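Local coordinates for protein Bug27 (Bordetella pertussis, PDB 2QPQ) that probably binds a small solute in the periplasm as a Venus flytrap receptor of the Bug family, related to tripartite tricarboxylate transporter receptors, at residues A[251-254]-A[255-258]. Sequence-based numbering, arbitrary orientation.
Sequences AKVM and QRDD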
ATOM      1  N   ALA A 251     -14.069   0.628 -13.277  1.00 22.06           N
ATOM      2  CA  ALA A 251     -15.086   0.609 -12.222  1.00 22.37           C
ATOM      3  C   ALA A 251     -16.084  -0.511 -12.495  1.00 23.51           C
ATOM      4  O   ALA A 251     -16.535  -1.184 -11.562  1.00 23.34           O
ATOM      5  CB  ALA A 251     -15.785   1.960 -12.121  1.00 22.52           C
ATOM      6  N   LYS A 252     -16.403  -0.742 -13.771  1.00 24.19           N
ATOM      7  CA  LYS A 252     -17.252  -1.856 -14.166  1.00 26.21           C
ATOM      8  C   LYS A 252     -16.657  -3.229 -13.787  1.00 25.96           C
ATOM      9  O   LYS A 252     -17.371  -4.093 -13.283  1.00 25.72           O
ATOM     10  CB  LYS A 252     -17.601  -1.792 -15.666  1.00 27.04           C
ATOM     11  CG  LYS A 252     -18.843  -0.921 -15.916  1.00 29.77           C
ATOM     12  CD  LYS A 252     -18.919  -0.386 -17.340  1.00 33.78           C
ATOM     13  CE  LYS A 252     -20.046   0.667 -17.508  1.00 35.07           C
ATOM     14  NZ  LYS A 252     -19.896   1.520 -18.767  1.00 38.42           N
ATOM     15  N   VAL A 253     -15.355  -3.402 -14.004  1.00 25.97           N
ATOM     16  CA  VAL A 253     -14.633  -4.577 -13.501  1.00 25.72           C
ATOM     17  C   VAL A 253     -14.730  -4.713 -11.988  1.00 26.38           C
ATOM     18  O   VAL A 253     -15.032  -5.793 -11.483  1.00 27.08           O
ATOM     19  CB  VAL A 253     -13.133  -4.586 -13.912  1.00 25.17           C
ATOM     20  CG1 VAL A 253     -12.410  -5.762 -13.242  1.00 23.33           C
ATOM     21  CG2 VAL A 253     -12.997  -4.690 -15.404  1.00 24.91           C
ATOM     22  N   MET A 254     -14.468  -3.632 -11.261  1.00 26.48           N
ATOM     23  CA  MET A 254     -14.476  -3.688  -9.811  1.00 27.17           C
ATOM     24  C   MET A 254     -15.872  -4.018  -9.251  1.00 28.11           C
ATOM     25  O   MET A 254     -15.994  -4.676  -8.198  1.00 27.85           O
ATOM     26  CB  MET A 254     -13.902  -2.411  -9.193  1.00 27.77           C
ATOM     27  CG  MET A 254     -12.439  -2.154  -9.593  1.00 28.05           C
ATOM     28  SD  MET A 254     -11.344  -3.484  -9.058  1.00 33.27           S
ATOM     29  CE  MET A 254     -10.914  -4.298 -10.534  1.00 30.69           C
ATOM     30  N   GLN A 255     -16.905  -3.610  -9.989  1.00 27.48           N
ATOM     31  CA  GLN A 255     -18.300  -3.874  -9.611  1.00 28.03           C
ATOM     32  C   GLN A 255     -18.738  -5.342  -9.748  1.00 27.82           C
ATOM     33  O   GLN A 255     -19.800  -5.717  -9.254  1.00 28.79           O
ATOM     34  CB  GLN A 255     -19.216  -2.973 -10.436  1.00 27.79           C
ATOM     35  CG  GLN A 255     -19.175  -1.518  -9.984  1.00 28.40           C
ATOM     36  CD  GLN A 255     -19.763  -0.578 -11.020  1.00 32.54           C
ATOM     37  OE1 GLN A 255     -20.456  -1.017 -11.966  1.00 33.65           O
ATOM     38  NE2 GLN A 255     -19.497   0.724 -10.860  1.00 30.62           N
ATOM     39  N   ARG A 256     -17.961  -6.162 -10.443  1.00 27.81           N
ATOM     40  CA  ARG A 256     -18.294  -7.575 -10.611  1.00 28.55           C
ATOM     41  C   ARG A 256     -18.462  -8.256  -9.241  1.00 28.81           C
ATOM     42  O   ARG A 256     -17.663  -8.001  -8.339  1.00 28.09           O
ATOM     43  CB  ARG A 256     -17.206  -8.276 -11.420  1.00 28.74           C
ATOM     44  CG  ARG A 256     -17.055  -7.800 -12.841  1.00 29.93           C
ATOM     45  CD  ARG A 256     -15.932  -8.548 -13.482  1.00 31.78           C
ATOM     46  NE  ARG A 256     -16.214  -9.982 -13.507  1.00 35.58           N
ATOM     47  CZ  ARG A 256     -16.639 -10.661 -14.578  1.00 37.40           C
ATOM     48  NH1 ARG A 256     -16.818 -10.044 -15.737  1.00 38.29           N
ATOM     49  NH2 ARG A 256     -16.854 -11.972 -14.499  1.00 37.88           N
ATOM     50  N   ASP A 257     -19.511  -9.085  -9.068  1.00 29.34           N
ATOM     51  CA  ASP A 257     -19.685  -9.867  -7.822  1.00 29.83           C
ATOM     52  C   ASP A 257     -18.446 -10.713  -7.540  1.00 28.74           C
ATOM     53  O   ASP A 257     -17.967 -10.789  -6.401  1.00 29.15           O
ATOM     54  CB  ASP A 257     -20.858 -10.867  -7.934  1.00 31.49           C
ATOM     55  CG  ASP A 257     -22.204 -10.220  -7.966  1.00 35.12           C
ATOM     56  OD1 ASP A 257     -22.386  -9.083  -7.466  1.00 36.48           O
ATOM     57  OD2 ASP A 257     -23.127 -10.916  -8.470  1.00 40.58           O
ATOM     58  N   ASP A 258     -17.932 -11.382  -8.569  1.00 27.58           N
ATOM     59  CA  ASP A 258     -16.850 -12.291  -8.324  1.00 27.48           C
ATOM     60  C   ASP A 258     -15.575 -11.536  -7.840  1.00 26.77           C
ATOM     61  O   ASP A 258     -14.878 -11.979  -6.932  1.00 24.84           O
ATOM     62  CB  ASP A 258     -16.617 -13.242  -9.501  1.00 28.28           C
ATOM     63  CG  ASP A 258     -16.227 -12.545 -10.769  1.00 31.52           C
ATOM     64  OD1 ASP A 258     -16.290 -11.299 -10.846  1.00 33.33           O
ATOM     65  OD2 ASP A 258     -15.848 -13.263 -11.720  1.00 36.92           O
TER
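Gln-255 and Arg-256 turn back against the carbonyls of Ala-251 and Val-253 in the last turn of helix 240-254, at the tight corner where that helix gives way to helix 257-266 in one lobe of this Venus flytrap protein. An alpha-helical i to i-4 bond runs from Gln-255 N to Ala-251 O (2.9 Å). The Gln-255 side chain then extends back alongside the same carbonyl: chi1 of -74° sets CG beside the backbone N that makes this bond, 3.1 Å from Ala-251 O, and the terminal amide brings NE2 to 4.1 Å from Ala-251 CB. One step on, the turn tightens, and Arg-256 N bonds to Val-253 O (3.1 Å) from above the carbonyl plane. Arg-256 CG lies against that oxygen too, before the chain bends at chi3 (61°), which brings the guanidinium alongside the carboxylate of Asp-258. Val-253 and Met-254 direct their side chains away from the corner, onto Tyr-32 and Ile-29 of helix 21-35, while Met-254 O accepts a bond from Gln-260 NE2, tying the two helices together. Arg-256, the N-cap residue of helix 257-266, grips Asp-258 side-on in a salt bridge, both oxygens near the guanidinium plane: NE meets the syn lone pair of Asp-258 OD1 at 3.0 Å, while NH2 reaches OD2 at 3.2 Å from 33° out of the carboxylate plane.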